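Local coordinates for ORF10 (PDB 6RIW), which probably condenses acyl chains in polyunsaturated fatty acid synthesis, as the ketosynthase-chain length factor didomain of the synthase subunit PfaC, at residues Ala561-Lys566 against Ile649-Trp653; Gly569-Gly573 against Leu652-Ser656; Arg574-Val580 against Val685-Ala691. All coordinates share one frame; numbering follows the deposited sequence.

Interaction 1 of 3, residues Ala561-Lys566 against Ile649-Trp653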
loop_
_atom_site.group_PDB
_atom_site.type_symbol
_atom_site.label_atom_id
_atom_site.label_comp_id
_atom_site.label_asym_id
_atom_site.label_seq_id
_atom_site.Cartn_x
_atom_site.Cartn_y
_atom_site.Cartn_z
ATOM N N ALA A 561 6.121 -15.515 7.050
ATOM C CA ALA A 561 6.116 -15.941 5.651
ATOM C C ALA A 561 7.181 -17.000 5.404
ATOM O O ALA A 561 6.929 -18.007 4.729
ATOM C CB ALA A 561 6.358 -14.752 4.708
ATOM N N ASP A 562 8.375 -16.783 5.953
ATOM C CA ASP A 562 9.459 -17.762 5.845
ATOM C C ASP A 562 9.044 -19.104 6.435
ATOM O O ASP A 562 9.269 -20.157 5.829
ATOM C CB ASP A 562 10.701 -17.224 6.560
ATOM C CG ASP A 562 11.956 -18.056 6.280
ATOM O OD1 ASP A 562 12.247 -18.349 5.104
ATOM O OD2 ASP A 562 12.656 -18.390 7.257
ATOM N N ASN A 563 8.431 -19.082 7.621
ATOM C CA ASN A 563 8.013 -20.321 8.273
ATOM C C ASN A 563 6.910 -21.019 7.484
ATOM O O ASN A 563 6.939 -22.248 7.318
ATOM C CB ASN A 563 7.553 -20.034 9.708
ATOM C CG ASN A 563 8.707 -19.708 10.628
ATOM O OD1 ASN A 563 9.853 -20.050 10.340
ATOM N ND2 ASN A 563 8.416 -19.049 11.739
ATOM N N ALA A 564 5.938 -20.254 6.966
ATOM C CA ALA A 564 4.887 -20.861 6.156
ATOM C C ALA A 564 5.464 -21.489 4.881
ATOM O O ALA A 564 5.026 -22.567 4.456
ATOM C CB ALA A 564 3.807 -19.814 5.826
ATOM N N ALA A 565 6.458 -20.834 4.268
ATOM C CA ALA A 565 7.064 -21.361 3.046
ATOM C C ALA A 565 7.768 -22.683 3.315
ATOM O O ALA A 565 7.663 -23.627 2.520
ATOM C CB ALA A 565 8.047 -20.347 2.461
ATOM N N LYS A 566 8.466 -22.775 4.450
ATOM C CA LYS A 566 9.093 -24.037 4.841
ATOM C C LYS A 566 8.051 -25.109 5.124
ATOM O O LYS A 566 8.189 -26.257 4.681
ATOM C CB LYS A 566 9.983 -23.822 6.066
ATOM C CG LYS A 566 11.293 -23.103 5.757
ATOM C CD LYS A 566 11.956 -22.581 7.032
ATOM C CE LYS A 566 13.253 -21.851 6.719
ATOM N NZ LYS A 566 13.808 -21.267 7.969
ATOM N N ILE A 649 11.234 -11.357 1.111
ATOM C CA ILE A 649 10.998 -12.800 1.060
ATOM C C ILE A 649 11.381 -13.349 -0.311
ATOM O O ILE A 649 12.087 -14.362 -0.413
ATOM C CB ILE A 649 9.530 -13.112 1.412
ATOM C CG1 ILE A 649 9.327 -12.989 2.920
ATOM C CG2 ILE A 649 9.111 -14.521 0.894
ATOM C CD1 ILE A 649 10.187 -13.985 3.734
ATOM N N SER A 650 10.955 -12.669 -1.383
ATOM C CA SER A 650 11.349 -13.087 -2.736
ATOM C C SER A 650 12.857 -13.065 -2.929
ATOM O O SER A 650 13.400 -13.886 -3.685
ATOM C CB SER A 650 10.710 -12.188 -3.794
ATOM O OG SER A 650 9.298 -12.198 -3.670
ATOM N N ALA A 651 13.551 -12.119 -2.294
ATOM C CA ALA A 651 15.005 -12.099 -2.430
ATOM C C ALA A 651 15.645 -13.221 -1.618
ATOM O O ALA A 651 16.615 -13.843 -2.068
ATOM C CB ALA A 651 15.570 -10.734 -2.021
ATOM N N LEU A 652 15.099 -13.510 -0.435
ATOM C CA LEU A 652 15.612 -14.607 0.386
ATOM C C LEU A 652 15.449 -15.953 -0.309
ATOM O O LEU A 652 16.338 -16.815 -0.235
ATOM C CB LEU A 652 14.898 -14.627 1.740
ATOM C CG LEU A 652 15.236 -15.791 2.680
ATOM C CD1 LEU A 652 16.708 -15.715 3.105
ATOM C CD2 LEU A 652 14.317 -15.816 3.912
ATOM N N TRP A 653 14.327 -16.156 -0.991
ATOM C CA TRP A 653 14.012 -17.436 -1.614
ATOM C C TRP A 653 14.313 -17.456 -3.106
ATOM O O TRP A 653 14.077 -18.481 -3.757
ATOM C CB TRP A 653 12.537 -17.787 -1.374
ATOM C CG TRP A 653 12.243 -18.236 0.034
ATOM C CD1 TRP A 653 12.130 -17.447 1.152
ATOM C CD2 TRP A 653 12.042 -19.580 0.476
ATOM N NE1 TRP A 653 11.865 -18.222 2.256
ATOM C CE2 TRP A 653 11.804 -19.535 1.868
ATOM C CE3 TRP A 653 12.022 -20.824 -0.175
ATOM C CZ2 TRP A 653 11.553 -20.683 2.621
ATOM C CZ3 TRP A 653 11.783 -21.960 0.575
ATOM C CH2 TRP A 653 11.541 -21.884 1.955
#
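Helices 552-567 and 642-653 meet here with their short segments 11.3 Å apart at the axes and crossing at -46°, Asp562 and Ile649 lying nearest at CA. Both belong to the second thiolase-like half of the didomain, where they pack side by side against its strands: Ile649 also rests on Val578 of strand 576-581, and Ala564 on strand 741-752. At this crossing the small residues Ala561 and Ala565 face the larger side chains of the partner helix. Ile649 lays CG1 and CD1 beside the Ala561 methyl, CG1 coming to 3.9 Å from CB. Further along, the Trp653 indole lies over Ala565, whose CB sits 3.5 Å above the ring plane, displaced toward the rim, in a CH-pi contact with the six-membered ring. CG of Lys566 meets the same ring at its edge. Asp562 has CG anti to its own N, which carries its carboxylate to the indole, the two planes 65° apart. Trp653 NE1 donates to Asp562 OD1 over 2.9 Å, a bent bond (140° at the hydrogen). That oxygen also has a salt bridge to Arg539 of helix 537-540, which would probably keep the carboxylate ionised. Replacing the indole with an alanine here would probably leave Asp562 OD1 without its N-H partner and open a gap above the Ala565 methyl. The other carboxylate oxygen, Asp562 OD2, takes the Lys566 ammonium from above the carboxylate plane, with NZ 3.2 Å away.

Interaction 2 of 3, residues Gly569-Gly573 against Leu652-Ser656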
loop_
_atom_site.group_PDB
_atom_site.type_symbol
_atom_site.label_atom_id
_atom_site.label_comp_id
_atom_site.label_asym_id
_atom_site.label_seq_id
_atom_site.Cartn_x
_atom_site.Cartn_y
_atom_site.Cartn_z
ATOM N N GLY A 569 6.727 -26.763 2.082
ATOM C CA GLY A 569 7.670 -27.450 1.212
ATOM C C GLY A 569 8.089 -26.670 -0.016
ATOM O O GLY A 569 8.431 -27.270 -1.043
ATOM N N LEU A 570 8.071 -25.342 0.046
ATOM C CA LEU A 570 8.458 -24.580 -1.131
ATOM C C LEU A 570 9.954 -24.744 -1.423
ATOM O O LEU A 570 10.749 -25.105 -0.557
ATOM C CB LEU A 570 8.104 -23.101 -0.952
ATOM C CG LEU A 570 6.599 -22.802 -0.850
ATOM C CD1 LEU A 570 6.337 -21.304 -0.934
ATOM C CD2 LEU A 570 5.793 -23.541 -1.926
ATOM N N VAL A 571 10.321 -24.440 -2.667
ATOM C CA VAL A 571 11.671 -24.619 -3.202
ATOM C C VAL A 571 12.179 -23.278 -3.718
ATOM O O VAL A 571 11.466 -22.584 -4.454
ATOM C CB VAL A 571 11.679 -25.659 -4.342
ATOM C CG1 VAL A 571 13.079 -25.777 -4.956
ATOM C CG2 VAL A 571 11.180 -27.015 -3.829
ATOM N N GLU A 572 13.423 -22.939 -3.370
ATOM C CA GLU A 572 14.032 -21.693 -3.819
ATOM C C GLU A 572 14.188 -21.653 -5.336
ATOM O O GLU A 572 14.320 -22.685 -6.006
ATOM C CB GLU A 572 15.398 -21.503 -3.151
ATOM C CG GLU A 572 15.361 -21.641 -1.638
ATOM C CD GLU A 572 16.686 -21.284 -0.947
ATOM O OE1 GLU A 572 17.760 -21.305 -1.605
ATOM O OE2 GLU A 572 16.642 -20.993 0.272
ATOM N N GLY A 573 14.153 -20.436 -5.881
ATOM C CA GLY A 573 14.410 -20.217 -7.289
ATOM C C GLY A 573 13.233 -20.413 -8.212
ATOM O O GLY A 573 13.426 -20.506 -9.426
ATOM N N LEU A 652 15.099 -13.510 -0.435
ATOM C CA LEU A 652 15.612 -14.607 0.386
ATOM C C LEU A 652 15.449 -15.953 -0.309
ATOM O O LEU A 652 16.338 -16.815 -0.235
ATOM C CB LEU A 652 14.898 -14.627 1.740
ATOM C CG LEU A 652 15.236 -15.791 2.680
ATOM C CD1 LEU A 652 16.708 -15.715 3.105
ATOM C CD2 LEU A 652 14.317 -15.816 3.912
ATOM N N TRP A 653 14.327 -16.156 -0.991
ATOM C CA TRP A 653 14.012 -17.436 -1.614
ATOM C C TRP A 653 14.313 -17.456 -3.106
ATOM O O TRP A 653 14.077 -18.481 -3.757
ATOM C CB TRP A 653 12.537 -17.787 -1.374
ATOM C CG TRP A 653 12.243 -18.236 0.034
ATOM C CD1 TRP A 653 12.130 -17.447 1.152
ATOM C CD2 TRP A 653 12.042 -19.580 0.476
ATOM N NE1 TRP A 653 11.865 -18.222 2.256
ATOM C CE2 TRP A 653 11.804 -19.535 1.868
ATOM C CE3 TRP A 653 12.022 -20.824 -0.175
ATOM C CZ2 TRP A 653 11.553 -20.683 2.621
ATOM C CZ3 TRP A 653 11.783 -21.960 0.575
ATOM C CH2 TRP A 653 11.541 -21.884 1.955
ATOM N N ASP A 654 14.812 -16.346 -3.660
ATOM C CA ASP A 654 15.017 -16.192 -5.102
ATOM C C ASP A 654 13.742 -16.506 -5.891
ATOM O O ASP A 654 13.771 -17.218 -6.898
ATOM C CB ASP A 654 16.200 -17.059 -5.572
ATOM C CG ASP A 654 16.746 -16.642 -6.931
ATOM O OD1 ASP A 654 16.612 -15.445 -7.329
ATOM O OD2 ASP A 654 17.314 -17.537 -7.613
ATOM N N PHE A 655 12.604 -15.966 -5.446
ATOM C CA PHE A 655 11.355 -16.162 -6.175
ATOM C C PHE A 655 11.253 -15.151 -7.304
ATOM O O PHE A 655 11.738 -14.024 -7.188
ATOM C CB PHE A 655 10.144 -15.990 -5.242
ATOM C CG PHE A 655 9.940 -17.125 -4.267
ATOM C CD1 PHE A 655 10.326 -18.420 -4.586
ATOM C CD2 PHE A 655 9.329 -16.889 -3.038
ATOM C CE1 PHE A 655 10.107 -19.478 -3.671
ATOM C CE2 PHE A 655 9.109 -17.923 -2.127
ATOM C CZ PHE A 655 9.499 -19.226 -2.449
ATOM N N SER A 656 10.564 -15.540 -8.383
ATOM C CA SER A 656 10.413 -14.679 -9.548
ATOM C C SER A 656 8.974 -14.246 -9.835
ATOM O O SER A 656 8.751 -13.521 -10.816
ATOM C CB SER A 656 10.978 -15.373 -10.806
ATOM O OG SER A 656 10.264 -16.572 -11.105
HETATM O O HOH W 1 11.753 -18.681 -11.423
#
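Gly573 N donates to Trp653 O over 2.9 Å with an angle of 157° at the hydrogen, a direct hydrogen bond between the loop 569-573 and the end of helix 642-653. The same carbonyl oxygen receives a CA-H...O contact from Glu572, and Gly573 CA makes another, 3.1 Å long, to Asp654 O. Beside this backbone junction the Glu572 chain crosses the indole at about a right angle. Its CG stands 3.7 Å from Trp653 CE3, and the carboxylate plane is turned 75° from the ring. Leu570 approaches the far end of the indole, its carbonyl O at the ring edge, 3.5 Å from CZ3. On the Phe655 side, Leu570 CD1 touches CZ of that ring, while Val571 O lies in the ring plane at its edge, 3.5 Å from CE1. A Schellman motif at Gly569, which has positive phi, ends helix 552-567 and sends the chain into this loop; Asp654, also with positive phi, turns the other segment out of its own helix, so two helix exits of the second ketosynthase-like half meet. Phe655, CG anti to its carbonyl carbon (chi1 -73°), swings its ring back against Trp653 CB, which stands 3.4 Å above the ring centre. A water joins the segments further on, donating to Gly573 O and hydrogen-bonded to Ser656 OG, 2.6 Å away. Outside the pair, Asp654 OD1 is gripped by Lys295 N and a salt bridge from Lys305, and Ser656 OG by Arg313, which ties this turn to the first ketosynthase half.

Interaction 3 of 3, residues Arg574-Val580 against Val685-Ala691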
loop_
_atom_site.group_PDB
_atom_site.type_symbol
_atom_site.label_atom_id
_atom_site.label_comp_id
_atom_site.label_asym_id
_atom_site.label_seq_id
_atom_site.Cartn_x
_atom_site.Cartn_y
_atom_site.Cartn_z
ATOM N N ARG A 574 12.015 -20.458 -7.686
ATOM C CA ARG A 574 10.840 -20.817 -8.458
ATOM C C ARG A 574 9.946 -19.603 -8.685
ATOM O O ARG A 574 10.097 -18.561 -8.045
ATOM C CB ARG A 574 10.056 -21.922 -7.747
ATOM C CG ARG A 574 10.855 -23.206 -7.561
ATOM C CD ARG A 574 11.043 -23.939 -8.898
ATOM N NE ARG A 574 11.631 -25.266 -8.701
ATOM C CZ ARG A 574 10.959 -26.327 -8.262
ATOM N NH1 ARG A 574 9.670 -26.229 -7.971
ATOM N NH2 ARG A 574 11.574 -27.496 -8.117
ATOM N N ASN A 575 9.018 -19.761 -9.624
ATOM C CA ASN A 575 8.038 -18.745 -10.000
ATOM C C ASN A 575 6.943 -18.801 -8.941
ATOM O O ASN A 575 5.959 -19.518 -9.085
ATOM C CB ASN A 575 7.499 -19.026 -11.401
ATOM C CG ASN A 575 6.529 -17.950 -11.906
ATOM O OD1 ASN A 575 6.271 -16.952 -11.232
ATOM N ND2 ASN A 575 5.987 -18.161 -13.102
ATOM N N VAL A 576 7.161 -18.096 -7.835
ATOM C CA VAL A 576 6.229 -18.049 -6.710
ATOM C C VAL A 576 5.914 -16.592 -6.438
ATOM O O VAL A 576 6.822 -15.747 -6.439
ATOM C CB VAL A 576 6.817 -18.722 -5.453
ATOM C CG1 VAL A 576 5.994 -18.408 -4.164
ATOM C CG2 VAL A 576 6.888 -20.222 -5.657
ATOM N N ALA A 577 4.634 -16.297 -6.198
ATOM C CA ALA A 577 4.188 -14.944 -5.869
ATOM C C ALA A 577 4.065 -14.744 -4.357
ATOM O O ALA A 577 3.793 -15.678 -3.599
ATOM C CB ALA A 577 2.847 -14.642 -6.539
ATOM N N VAL A 578 4.278 -13.504 -3.918
ATOM C CA VAL A 578 4.163 -13.139 -2.507
ATOM C C VAL A 578 3.191 -11.967 -2.420
ATOM O O VAL A 578 3.453 -10.902 -2.995
ATOM C CB VAL A 578 5.523 -12.764 -1.893
ATOM C CG1 VAL A 578 5.379 -12.436 -0.407
ATOM C CG2 VAL A 578 6.555 -13.915 -2.049
ATOM N N LEU A 579 2.054 -12.169 -1.752
ATOM C CA LEU A 579 1.066 -11.119 -1.565
ATOM C C LEU A 579 1.013 -10.792 -0.084
ATOM O O LEU A 579 0.862 -11.699 0.739
ATOM C CB LEU A 579 -0.322 -11.566 -2.051
ATOM C CG LEU A 579 -0.402 -12.167 -3.458
ATOM C CD1 LEU A 579 -1.829 -12.568 -3.728
ATOM C CD2 LEU A 579 0.065 -11.156 -4.516
ATOM N N VAL A 580 1.166 -9.519 0.271
ATOM C CA VAL A 580 1.130 -9.144 1.684
ATOM C C VAL A 580 -0.105 -8.275 1.920
ATOM O O VAL A 580 -0.177 -7.140 1.438
ATOM C CB VAL A 580 2.409 -8.416 2.115
ATOM C CG1 VAL A 580 2.325 -8.022 3.590
ATOM C CG2 VAL A 580 3.639 -9.312 1.862
ATOM N N VAL A 685 2.479 -19.246 -12.371
ATOM C CA VAL A 685 2.963 -19.250 -11.002
ATOM C C VAL A 685 2.637 -20.588 -10.341
ATOM O O VAL A 685 1.553 -21.154 -10.534
ATOM C CB VAL A 685 2.354 -18.049 -10.253
ATOM C CG1 VAL A 685 0.832 -18.216 -10.088
ATOM C CG2 VAL A 685 3.041 -17.839 -8.936
ATOM N N GLU A 686 3.599 -21.124 -9.591
ATOM C CA GLU A 686 3.470 -22.455 -8.993
ATOM C C GLU A 686 2.829 -22.439 -7.608
ATOM O O GLU A 686 2.201 -23.430 -7.203
ATOM C CB GLU A 686 4.855 -23.100 -8.867
ATOM C CG GLU A 686 5.573 -23.293 -10.185
ATOM C CD GLU A 686 7.074 -23.533 -10.005
ATOM O OE1 GLU A 686 7.458 -24.201 -9.011
ATOM O OE2 GLU A 686 7.863 -23.046 -10.861
ATOM N N ALA A 687 3.020 -21.363 -6.849
ATOM C CA ALA A 687 2.437 -21.243 -5.512
ATOM C C ALA A 687 2.320 -19.766 -5.195
ATOM O O ALA A 687 2.967 -18.929 -5.834
ATOM C CB ALA A 687 3.274 -21.932 -4.426
ATOM N N VAL A 688 1.500 -19.452 -4.192
ATOM C CA VAL A 688 1.343 -18.076 -3.729
ATOM C C VAL A 688 1.450 -18.073 -2.214
ATOM O O VAL A 688 0.770 -18.857 -1.539
ATOM C CB VAL A 688 0.001 -17.461 -4.173
ATOM C CG1 VAL A 688 -0.187 -16.065 -3.555
ATOM C CG2 VAL A 688 -0.105 -17.406 -5.700
ATOM N N ILE A 689 2.346 -17.244 -1.690
ATOM C CA ILE A 689 2.409 -16.986 -0.257
ATOM C C ILE A 689 1.482 -15.815 -0.002
ATOM O O ILE A 689 1.633 -14.760 -0.629
ATOM C CB ILE A 689 3.838 -16.643 0.190
ATOM C CG1 ILE A 689 4.796 -17.790 -0.132
ATOM C CG2 ILE A 689 3.854 -16.308 1.670
ATOM C CD1 ILE A 689 6.216 -17.555 0.354
ATOM N N ILE A 690 0.519 -15.985 0.901
ATOM C CA ILE A 690 -0.295 -14.851 1.346
ATOM C C ILE A 690 0.086 -14.572 2.790
ATOM O O ILE A 690 -0.185 -15.389 3.671
ATOM C CB ILE A 690 -1.798 -15.107 1.225
ATOM C CG1 ILE A 690 -2.148 -15.488 -0.222
ATOM C CG2 ILE A 690 -2.551 -13.821 1.675
ATOM C CD1 ILE A 690 -3.629 -15.809 -0.429
ATOM N N ALA A 691 0.740 -13.442 3.030
ATOM C CA ALA A 691 1.096 -13.052 4.386
ATOM C C ALA A 691 0.251 -11.852 4.788
ATOM O O ALA A 691 -0.343 -11.153 3.951
ATOM C CB ALA A 691 2.595 -12.732 4.504
#
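Two neighbouring parallel strands, 576-581 and 687-694, pair in the core of the second thiolase-like half of the didomain, their short segments only 17° from parallel. Ala577 N donates to Ala687 O, and Ala577 O receives Ile689 N at 2.9 Å. Leu579 repeats the pattern, its N donating to Ile689 O and its O accepting Ala691 N. Ala577, Leu579, Val688 and Ile690 share one face, where Val688 and Ile690 pack on helix 668-682; there Leu579 CD1 meets Val688 CG1 at 3.9 Å. Val578, Val580, Ile689 and Ala691 occupy the opposite face, where Val578 packs on helix 642-653. Before the strands, Asn575 centres an inverse gamma turn, and its O accepts Glu686 N over 2.9 Å. Val685 CG2, placed anti to the backbone N, reaches in to 3.4 Å from that same Asn575 O. At the solvent-facing end a bend at chi2 (-72°) brings Arg574 round in front of the Glu686 carboxylate oxygens, the two side chains crossing at about a right angle and their flat groups turned 43° apart. The salt bridge runs from Arg574 NH1 to the syn side of Glu686 OE1, 3.2 Å away.

Overall arrangement
From the N terminus, helix 552-567 comes first, then the loop 569-573 and strand 576-581; after a long, mostly helical excursion the chain returns through helix 642-653 and its exit, and later through strand 687-694. Interaction 1 closes a loop of 82 intervening residues; interaction 2 starts later and ends on the same stretch, with 78 residues between its segments, sharing Leu652 and Trp653. Interaction 3 spans 104 residues and crosses both, since it starts within their loops and finishes beyond them. The joints touch: Ser656 N lies 3.1 Å from Arg574 O, and Ile689 CD1 packs against Ala565 CB. Together they hold two helices and their connecting turns against one strand pair.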